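Local coordinates for minor structural protein 5 (Lactococcus phage Tuc2009, PDB 5E7T) that is a structural component of a lactococcal phage virion, carries a domain of the galactose-binding clan and may help the particle attach to host-cell saccharides, at residues B[8-13]-B[222-227]; B[23-28]-B[202-207]; B[229-234]-B[263-268]. All blocks are in the same frame, centred on the assembly; numbering follows the deposited sequence.

How the interactions relate
The three contacts lie in the module formed by the N-terminal strand, the loop that follows it and the chain after residue 200, consistent with a fibronectin type III-like β sandwich. Interactions 1 and 2, about 11 Å apart between centres, share the sheet of strands 8-12, 206-210 and 225-228: A12 O lies 2.9 Å from F206 N, and D227 N 2.9 Å from V207 O, both probable hydrogen bonds. Along the chain, interaction 2 is nested inside interaction 1. Interaction 3 belongs to the second sheet, about 12 Å from interaction 2 and 16 Å from interaction 1, centre to centre. M229 ties it to both: SD packs 3.7 Å from Y11 CE2, and N is probably hydrogen-bonded to K205 O (2.9 Å).

Interaction 1: residues B[8-13]-B[222-227]; sequences HTAYAN and SKYDWD
A10 and A12 point their methyl groups at the rings of Y224 and W226, joining one outer strand of a three-stranded antiparallel sheet to the other and to the residue just before it. Strand 206-210 runs between them, so strands 8-12 and 225-227 are 8.6 Å apart at closest approach, with their directions 50° from parallel, and meet through side chains instead of backbone pairing. One contact is a CH-pi interaction: A10 CB sits over one face of the Y224 ring, 3.6 Å from its centroid and 16° off the ring normal.

The other apolar contacts fall on the far rim of the indole. W226 has CG anti to its carbonyl carbon (chi1 -62°), and its ring reaches segment 8-13 with the CZ3-CH2 rim. A12 CB is 3.5 Å from W226 CZ3, approaching obliquely, and A10 CB touches W226 CH2 at 3.9 Å, so the two methyls share the outer end of the six-membered ring. Within its own segment, Y224 CB lies over one face of the indole.

Backbone atoms complete the fit. H8 O approaches the Y224 ring at its edge, 3.6 Å from CE1, while A10 O reaches W226 CZ3 at 3.4 Å and Y11 C lies at the edge of the indole.

The polar ends of the rings are fastened elsewhere: Y224 OH is hydrogen-bonded to S218 O and W226 NE1 to S221 O, and Y210 meets Y224 edge to face. The largely apolar contact therefore rests on small methyls packed against rings whose polar atoms are anchored by the chain preceding strand 225-228.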
loop_
_atom_site.group_PDB
_atom_site.type_symbol
_atom_site.label_atom_id
_atom_site.label_comp_id
_atom_site.label_asym_id
_atom_site.label_seq_id
_atom_site.Cartn_x
_atom_site.Cartn_y
_atom_site.Cartn_z
ATOM N N HIS B 8 36.196 60.690 -3.403
ATOM C CA HIS B 8 35.734 60.323 -4.734
ATOM C C HIS B 8 36.020 58.873 -5.028
ATOM O O HIS B 8 37.174 58.450 -4.964
ATOM C CB HIS B 8 36.314 61.245 -5.807
ATOM C CG HIS B 8 35.959 62.680 -5.591
ATOM N ND1 HIS B 8 36.894 63.589 -5.135
ATOM C CD2 HIS B 8 34.761 63.299 -5.693
ATOM C CE1 HIS B 8 36.247 64.734 -5.007
ATOM N NE2 HIS B 8 34.964 64.611 -5.345
ATOM N N THR B 9 34.950 58.108 -5.327
ATOM C CA THR B 9 35.004 56.678 -5.615
ATOM C C THR B 9 34.579 56.370 -7.055
ATOM O O THR B 9 33.623 56.963 -7.558
ATOM C CB THR B 9 34.217 55.905 -4.567
ATOM O OG1 THR B 9 34.303 56.577 -3.302
ATOM C CG2 THR B 9 34.705 54.485 -4.423
ATOM N N ALA B 10 35.341 55.481 -7.725
ATOM C CA ALA B 10 35.129 55.045 -9.111
ATOM C C ALA B 10 35.496 53.572 -9.276
ATOM O O ALA B 10 36.309 53.056 -8.521
ATOM C CB ALA B 10 35.927 55.903 -10.079
ATOM N N TYR B 11 34.880 52.890 -10.250
ATOM C CA TYR B 11 35.050 51.456 -10.471
ATOM C C TYR B 11 35.572 51.131 -11.878
ATOM O O TYR B 11 35.362 51.916 -12.808
ATOM C CB TYR B 11 33.717 50.736 -10.160
ATOM C CG TYR B 11 33.245 50.955 -8.734
ATOM C CD1 TYR B 11 32.503 52.081 -8.388
ATOM C CD2 TYR B 11 33.578 50.058 -7.721
ATOM C CE1 TYR B 11 32.137 52.330 -7.064
ATOM C CE2 TYR B 11 33.195 50.285 -6.397
ATOM C CZ TYR B 11 32.485 51.431 -6.072
ATOM O OH TYR B 11 32.104 51.673 -4.774
ATOM N N ALA B 12 36.284 49.989 -12.025
ATOM C CA ALA B 12 36.876 49.518 -13.287
ATOM C C ALA B 12 37.068 48.007 -13.299
ATOM O O ALA B 12 36.871 47.353 -12.274
ATOM C CB ALA B 12 38.213 50.200 -13.522
ATOM N N ASN B 13 37.463 47.455 -14.459
ATOM C CA ASN B 13 37.697 46.023 -14.640
ATOM C C ASN B 13 39.155 45.689 -14.963
ATOM O O ASN B 13 39.466 44.529 -15.238
ATOM C CB ASN B 13 36.729 45.434 -15.665
ATOM C CG ASN B 13 35.366 45.147 -15.061
ATOM O OD1 ASN B 13 35.198 44.233 -14.232
ATOM N ND2 ASN B 13 34.358 45.923 -15.459
ATOM N N SER B 222 43.124 57.921 -14.362
ATOM C CA SER B 222 44.417 58.165 -13.714
ATOM C C SER B 222 44.362 59.013 -12.420
ATOM O O SER B 222 45.251 58.863 -11.580
ATOM C CB SER B 222 45.409 58.774 -14.701
ATOM O OG SER B 222 45.042 60.089 -15.086
ATOM N N LYS B 223 43.325 59.868 -12.238
ATOM C CA LYS B 223 43.187 60.707 -11.036
ATOM C C LYS B 223 42.989 59.862 -9.749
ATOM O O LYS B 223 43.295 60.325 -8.651
ATOM C CB LYS B 223 42.040 61.728 -11.218
ATOM C CG LYS B 223 42.089 62.927 -10.257
ATOM C CD LYS B 223 42.759 64.169 -10.869
ATOM C CE LYS B 223 43.502 65.027 -9.855
ATOM N NZ LYS B 223 42.593 65.812 -8.972
ATOM N N TYR B 224 42.511 58.612 -9.914
ATOM C CA TYR B 224 42.185 57.642 -8.867
ATOM C C TYR B 224 43.342 56.699 -8.469
ATOM O O TYR B 224 44.280 56.497 -9.247
ATOM C CB TYR B 224 40.970 56.807 -9.334
ATOM C CG TYR B 224 39.702 57.615 -9.494
ATOM C CD1 TYR B 224 38.832 57.806 -8.424
ATOM C CD2 TYR B 224 39.363 58.183 -10.718
ATOM C CE1 TYR B 224 37.669 58.567 -8.559
ATOM C CE2 TYR B 224 38.198 58.942 -10.869
ATOM C CZ TYR B 224 37.357 59.139 -9.783
ATOM O OH TYR B 224 36.202 59.872 -9.923
ATOM N N ASP B 225 43.250 56.113 -7.252
ATOM C CA ASP B 225 44.187 55.110 -6.739
ATOM C C ASP B 225 43.445 53.774 -6.840
ATOM O O ASP B 225 42.482 53.531 -6.106
ATOM C CB ASP B 225 44.629 55.426 -5.294
ATOM C CG ASP B 225 45.430 56.712 -5.131
ATOM O OD1 ASP B 225 46.463 56.872 -5.838
ATOM O OD2 ASP B 225 45.065 57.532 -4.257
ATOM N N TRP B 226 43.848 52.947 -7.808
ATOM C CA TRP B 226 43.191 51.684 -8.145
ATOM C C TRP B 226 43.665 50.432 -7.401
ATOM O O TRP B 226 44.831 50.041 -7.515
ATOM C CB TRP B 226 43.298 51.451 -9.644
ATOM C CG TRP B 226 42.610 52.518 -10.421
ATOM C CD1 TRP B 226 43.175 53.639 -10.952
ATOM C CD2 TRP B 226 41.198 52.633 -10.642
ATOM N NE1 TRP B 226 42.213 54.409 -11.556
ATOM C CE2 TRP B 226 40.985 53.829 -11.361
ATOM C CE3 TRP B 226 40.092 51.826 -10.329
ATOM C CZ2 TRP B 226 39.709 54.241 -11.764
ATOM C CZ3 TRP B 226 38.830 52.254 -10.701
ATOM C CH2 TRP B 226 38.650 53.435 -11.432
ATOM N N ASP B 227 42.719 49.765 -6.705
ATOM C CA ASP B 227 42.943 48.539 -5.939
ATOM C C ASP B 227 41.976 47.445 -6.375
ATOM O O ASP B 227 40.852 47.758 -6.771
ATOM C CB ASP B 227 42.704 48.801 -4.442
ATOM C CG ASP B 227 43.725 49.650 -3.712
ATOM O OD1 ASP B 227 44.921 49.598 -4.085
ATOM O OD2 ASP B 227 43.350 50.275 -2.695
#

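Interaction 2: residues B[23-28]-B[202-207]; sequences TVYPNL and DWPKFV
The rings of Y25 and W203 lie nearly parallel, planes 4° apart, but slid so far that they barely overlap. The centroid of the Y25 ring is 5.5 Å from that of the six-membered ring of W203, and contact is made at the rims, where Y25 CE2 lies 3.6 Å from W203 CE3. Y25 has CG anti to its own N (chi1 -158°), which swings the phenol toward segment 202-207.

Proline contacts flank this pair. P204 CG approaches Y25 CE1 obliquely at 3.6 Å, and P26 CD meets the same P204 CG at 3.7 Å, so one methylene of P204 packs against two consecutive residues of the loop. Farther along, L28 comes to the other side of the six-membered ring, its CD2 3.9 Å from W203 CZ2, with the two side chains crossing at about a right angle.

A backbone oxygen, P26 O, lies in the plane of the indole at its edge, 3.3 Å from W203 CZ3.

R232 and P239, from strands of the second sheet, touch both Y25 and W203, and Y11 meets Y25 edge to face. The segment then enters strand 206-210 through a classic beta bulge, in which K205 and F206 both face A12. This aromatic-proline cluster joins the loop after strand 8-12 to the lead-in of strand 206-210, beside residues of the second sheet, in what is probably a fibronectin type III-like β sandwich.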
loop_
_atom_site.group_PDB
_atom_site.type_symbol
_atom_site.label_atom_id
_atom_site.label_comp_id
_atom_site.label_asym_id
_atom_site.label_seq_id
_atom_site.Cartn_x
_atom_site.Cartn_y
_atom_site.Cartn_z
ATOM N N THR B 23 32.177 56.292 -12.764
ATOM C CA THR B 23 32.142 57.109 -11.564
ATOM C C THR B 23 30.922 56.675 -10.761
ATOM O O THR B 23 30.780 57.074 -9.604
ATOM C CB THR B 23 32.089 58.586 -11.944
ATOM O OG1 THR B 23 31.129 58.761 -12.988
ATOM C CG2 THR B 23 33.450 59.126 -12.377
ATOM N N VAL B 24 30.063 55.821 -11.375
ATOM C CA VAL B 24 28.831 55.300 -10.784
ATOM C C VAL B 24 28.745 53.765 -10.879
ATOM O O VAL B 24 28.911 53.220 -11.966
ATOM C CB VAL B 24 27.587 56.010 -11.368
ATOM C CG1 VAL B 24 27.571 55.959 -12.890
ATOM C CG2 VAL B 24 26.301 55.429 -10.803
ATOM N N TYR B 25 28.500 53.073 -9.733
ATOM C CA TYR B 25 28.407 51.605 -9.674
ATOM C C TYR B 25 27.220 51.126 -10.518
ATOM O O TYR B 25 26.152 51.760 -10.476
ATOM C CB TYR B 25 28.279 51.096 -8.220
ATOM C CG TYR B 25 28.691 49.655 -8.026
ATOM C CD1 TYR B 25 30.026 49.277 -8.100
ATOM C CD2 TYR B 25 27.753 48.672 -7.732
ATOM C CE1 TYR B 25 30.417 47.954 -7.913
ATOM C CE2 TYR B 25 28.134 47.338 -7.548
ATOM C CZ TYR B 25 29.472 46.987 -7.633
ATOM O OH TYR B 25 29.899 45.693 -7.455
ATOM N N PRO B 26 27.378 50.036 -11.308
ATOM C CA PRO B 26 26.289 49.629 -12.188
ATOM C C PRO B 26 25.056 49.110 -11.478
ATOM O O PRO B 26 25.144 48.458 -10.434
ATOM C CB PRO B 26 26.936 48.585 -13.104
ATOM C CG PRO B 26 28.082 48.100 -12.409
ATOM C CD PRO B 26 28.579 49.213 -11.545
ATOM N N ASN B 27 23.902 49.449 -12.049
ATOM C CA ASN B 27 22.588 49.004 -11.623
ATOM C C ASN B 27 22.198 47.794 -12.471
ATOM O O ASN B 27 22.594 47.704 -13.636
ATOM C CB ASN B 27 21.568 50.109 -11.845
ATOM C CG ASN B 27 21.588 51.197 -10.832
ATOM O OD1 ASN B 27 21.656 50.959 -9.630
ATOM N ND2 ASN B 27 21.426 52.419 -11.300
ATOM N N LEU B 28 21.397 46.880 -11.893
ATOM C CA LEU B 28 20.903 45.685 -12.587
ATOM C C LEU B 28 19.865 46.041 -13.665
ATOM O O LEU B 28 19.130 47.019 -13.538
ATOM C CB LEU B 28 20.300 44.677 -11.593
ATOM C CG LEU B 28 21.267 43.796 -10.828
ATOM C CD1 LEU B 28 20.566 43.116 -9.679
ATOM C CD2 LEU B 28 21.945 42.772 -11.743
ATOM N N ASP B 202 30.299 39.445 -13.569
ATOM C CA ASP B 202 29.634 40.597 -14.179
ATOM C C ASP B 202 29.835 41.915 -13.457
ATOM O O ASP B 202 29.522 42.959 -14.034
ATOM C CB ASP B 202 28.126 40.325 -14.358
ATOM C CG ASP B 202 27.798 39.166 -15.276
ATOM O OD1 ASP B 202 28.414 39.075 -16.364
ATOM O OD2 ASP B 202 26.903 38.356 -14.918
ATOM N N TRP B 203 30.329 41.898 -12.216
ATOM C CA TRP B 203 30.495 43.142 -11.461
ATOM C C TRP B 203 31.899 43.748 -11.560
ATOM O O TRP B 203 32.850 42.990 -11.786
ATOM C CB TRP B 203 30.111 42.918 -9.992
ATOM C CG TRP B 203 28.681 42.523 -9.804
ATOM C CD1 TRP B 203 28.196 41.261 -9.648
ATOM C CD2 TRP B 203 27.537 43.400 -9.802
ATOM N NE1 TRP B 203 26.824 41.294 -9.520
ATOM C CE2 TRP B 203 26.395 42.594 -9.593
ATOM C CE3 TRP B 203 27.367 44.795 -9.943
ATOM C CZ2 TRP B 203 25.099 43.128 -9.551
ATOM C CZ3 TRP B 203 26.084 45.321 -9.894
ATOM C CH2 TRP B 203 24.969 44.492 -9.674
ATOM N N PRO B 204 32.068 45.088 -11.323
ATOM C CA PRO B 204 33.417 45.678 -11.325
ATOM C C PRO B 204 34.363 44.962 -10.370
ATOM O O PRO B 204 33.934 44.577 -9.272
ATOM C CB PRO B 204 33.168 47.108 -10.851
ATOM C CG PRO B 204 31.782 47.405 -11.242
ATOM C CD PRO B 204 31.044 46.129 -11.061
ATOM N N LYS B 205 35.635 44.766 -10.809
ATOM C CA LYS B 205 36.704 44.073 -10.075
ATOM C C LYS B 205 37.632 44.990 -9.280
ATOM O O LYS B 205 38.198 44.550 -8.266
ATOM C CB LYS B 205 37.533 43.186 -11.024
ATOM C CG LYS B 205 36.915 41.811 -11.238
ATOM C CD LYS B 205 37.336 41.157 -12.552
ATOM C CE LYS B 205 36.362 40.074 -12.988
ATOM N NZ LYS B 205 35.186 40.637 -13.706
ATOM N N PHE B 206 37.798 46.253 -9.747
ATOM C CA PHE B 206 38.691 47.261 -9.154
ATOM C C PHE B 206 37.978 48.535 -8.691
ATOM O O PHE B 206 37.031 48.983 -9.335
ATOM C CB PHE B 206 39.852 47.600 -10.115
ATOM C CG PHE B 206 40.631 46.388 -10.576
ATOM C CD1 PHE B 206 40.196 45.628 -11.659
ATOM C CD2 PHE B 206 41.775 45.979 -9.902
ATOM C CE1 PHE B 206 40.884 44.473 -12.049
ATOM C CE2 PHE B 206 42.466 44.826 -10.296
ATOM C CZ PHE B 206 42.015 44.081 -11.365
ATOM N N VAL B 207 38.448 49.113 -7.574
ATOM C CA VAL B 207 37.948 50.367 -7.009
ATOM C C VAL B 207 39.055 51.442 -7.020
ATOM O O VAL B 207 40.216 51.162 -6.717
ATOM C CB VAL B 207 37.272 50.182 -5.628
ATOM C CG1 VAL B 207 38.263 49.770 -4.553
ATOM C CG2 VAL B 207 36.502 51.424 -5.210
#

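Interaction 3: residues B[229-234]-B[263-268]; sequences MKYRVY and VSQING
I266 CD1 lies over one face of the R232 guanidinium, toward its rim, 3.5 Å from NH2, while Y234 OH lies in the guanidinium plane at its edge. The Y234 ring receives S264 OG at its own edge, 3.7 Å from CE1, and the Y231 ring has S264 O near its plane, with V263 CG1 and Q265 CG approaching obliquely. Most of these groups belong to two neighbouring antiparallel strands, 231-234 and 263-265, in the four-stranded sheet of what looks like a fibronectin type III-like sandwich.

The backbone carries the pairing. R232 and S264 form a hydrogen-bonded pair, with R232 N giving to S264 O at 3.0 Å and S264 N to R232 O at 2.9 Å. Beyond them, I266 N donates to K230 O at 2.8 Å, nearly straight at 169°, though it stands well above the carbonyl plane. Y231 with Q265 and V233 with V263 are the flanking non-hydrogen-bonded pairs, and K230 and Y231 both face S243 in a classic beta bulge.

Side chains sort to two faces. On the face bearing Y231, V233, V263 and Q265, V263 CG1 packs 3.8 Å from Y231 CB and its CG2 4.0 Å from V233 CG2. Around Y231, V263 and Q265 this face meets the chain of minor structural protein 4, whose W126 meets Y231 edge to face and whose N128 ND2 is hydrogen-bonded to Y231 OH.

On the other face, E271 OE2 is hydrogen-bonded to both S264 OG and Y234 OH, and S264 OG also lies 3.5 Å from R232 CB.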
loop_
_atom_site.group_PDB
_atom_site.type_symbol
_atom_site.label_atom_id
_atom_site.label_comp_id
_atom_site.label_asym_id
_atom_site.label_seq_id
_atom_site.Cartn_x
_atom_site.Cartn_y
_atom_site.Cartn_z
ATOM N N MET B 229 39.243 44.929 -5.612
ATOM C CA MET B 229 38.304 44.821 -4.503
ATOM C C MET B 229 38.321 43.439 -3.884
ATOM O O MET B 229 38.328 42.436 -4.608
ATOM C CB MET B 229 36.887 45.204 -4.899
ATOM C CG MET B 229 36.780 46.513 -5.603
ATOM S SD MET B 229 35.113 47.194 -5.526
ATOM C CE MET B 229 34.107 45.754 -6.194
ATOM N N LYS B 230 38.339 43.405 -2.541
ATOM C CA LYS B 230 38.325 42.213 -1.693
ATOM C C LYS B 230 36.927 42.041 -1.061
ATOM O O LYS B 230 36.655 40.974 -0.506
ATOM C CB LYS B 230 39.417 42.337 -0.600
ATOM C CG LYS B 230 39.834 41.035 0.109
ATOM C CD LYS B 230 40.782 41.310 1.313
ATOM C CE LYS B 230 41.052 40.095 2.191
ATOM N NZ LYS B 230 41.832 40.432 3.420
ATOM N N TYR B 231 36.035 43.073 -1.129
ATOM C CA TYR B 231 34.683 42.982 -0.542
ATOM C C TYR B 231 33.583 43.605 -1.404
ATOM O O TYR B 231 33.851 44.530 -2.156
ATOM C CB TYR B 231 34.630 43.561 0.896
ATOM C CG TYR B 231 35.692 43.013 1.823
ATOM C CD1 TYR B 231 35.503 41.811 2.500
ATOM C CD2 TYR B 231 36.913 43.661 1.972
ATOM C CE1 TYR B 231 36.497 41.280 3.320
ATOM C CE2 TYR B 231 37.922 43.128 2.768
ATOM C CZ TYR B 231 37.714 41.934 3.439
ATOM O OH TYR B 231 38.717 41.419 4.228
ATOM N N ARG B 232 32.339 43.090 -1.288
ATOM C CA ARG B 232 31.176 43.589 -2.029
ATOM C C ARG B 232 30.111 43.954 -1.039
ATOM O O ARG B 232 29.743 43.122 -0.211
ATOM C CB ARG B 232 30.646 42.570 -3.050
ATOM C CG ARG B 232 30.160 43.279 -4.288
ATOM C CD ARG B 232 29.345 42.456 -5.267
ATOM N NE ARG B 232 30.043 41.360 -5.964
ATOM C CZ ARG B 232 31.118 41.472 -6.739
ATOM N NH1 ARG B 232 31.765 42.627 -6.835
ATOM N NH2 ARG B 232 31.593 40.414 -7.373
ATOM N N VAL B 233 29.649 45.215 -1.092
ATOM C CA VAL B 233 28.665 45.778 -0.173
ATOM C C VAL B 233 27.307 45.828 -0.823
ATOM O O VAL B 233 27.154 46.420 -1.883
ATOM C CB VAL B 233 29.141 47.133 0.387
ATOM C CG1 VAL B 233 28.057 47.812 1.220
ATOM C CG2 VAL B 233 30.426 46.954 1.200
ATOM N N TYR B 234 26.339 45.140 -0.198
ATOM C CA TYR B 234 24.935 44.979 -0.608
ATOM C C TYR B 234 24.038 45.803 0.309
ATOM O O TYR B 234 23.957 45.531 1.511
ATOM C CB TYR B 234 24.520 43.490 -0.491
ATOM C CG TYR B 234 25.162 42.578 -1.513
ATOM C CD1 TYR B 234 26.442 42.066 -1.317
ATOM C CD2 TYR B 234 24.487 42.216 -2.671
ATOM C CE1 TYR B 234 27.039 41.224 -2.259
ATOM C CE2 TYR B 234 25.069 41.372 -3.614
ATOM C CZ TYR B 234 26.351 40.887 -3.413
ATOM O OH TYR B 234 26.923 40.081 -4.378
ATOM N N VAL B 263 27.694 42.290 3.711
ATOM C CA VAL B 263 28.936 42.320 2.923
ATOM C C VAL B 263 29.347 40.893 2.592
ATOM O O VAL B 263 29.101 39.985 3.384
ATOM C CB VAL B 263 30.084 43.054 3.680
ATOM C CG1 VAL B 263 31.356 43.168 2.833
ATOM C CG2 VAL B 263 29.640 44.424 4.203
ATOM N N SER B 264 29.982 40.703 1.431
ATOM C CA SER B 264 30.563 39.424 1.028
ATOM C C SER B 264 32.060 39.655 0.722
ATOM O O SER B 264 32.479 40.812 0.595
ATOM C CB SER B 264 29.835 38.865 -0.182
ATOM O OG SER B 264 30.260 39.540 -1.347
ATOM N N GLN B 265 32.861 38.579 0.634
ATOM C CA GLN B 265 34.285 38.671 0.313
ATOM C C GLN B 265 34.504 38.143 -1.091
ATOM O O GLN B 265 33.937 37.107 -1.464
ATOM C CB GLN B 265 35.140 37.871 1.307
ATOM C CG GLN B 265 36.644 38.024 1.091
ATOM C CD GLN B 265 37.496 36.972 1.757
ATOM O OE1 GLN B 265 37.163 36.445 2.819
ATOM N NE2 GLN B 265 38.654 36.689 1.168
ATOM N N ILE B 266 35.356 38.844 -1.852
ATOM C CA ILE B 266 35.742 38.481 -3.215
ATOM C C ILE B 266 37.187 37.990 -3.220
ATOM O O ILE B 266 38.051 38.534 -2.519
ATOM C CB ILE B 266 35.516 39.663 -4.183
ATOM C CG1 ILE B 266 34.090 40.257 -4.043
ATOM C CG2 ILE B 266 35.872 39.312 -5.642
ATOM C CD1 ILE B 266 32.908 39.350 -4.325
ATOM N N ASN B 267 37.437 36.935 -4.000
ATOM C CA ASN B 267 38.748 36.305 -4.105
ATOM C C ASN B 267 38.891 35.742 -5.530
ATOM O O ASN B 267 38.900 34.523 -5.724
ATOM C CB ASN B 267 38.838 35.218 -3.031
ATOM C CG ASN B 267 40.194 34.639 -2.777
ATOM O OD1 ASN B 267 40.796 34.876 -1.728
ATOM N ND2 ASN B 267 40.629 33.740 -3.650
ATOM N N GLY B 268 38.931 36.653 -6.503
ATOM C CA GLY B 268 39.040 36.344 -7.923
ATOM C C GLY B 268 37.901 35.510 -8.472
ATOM O O GLY B 268 38.066 34.311 -8.725
#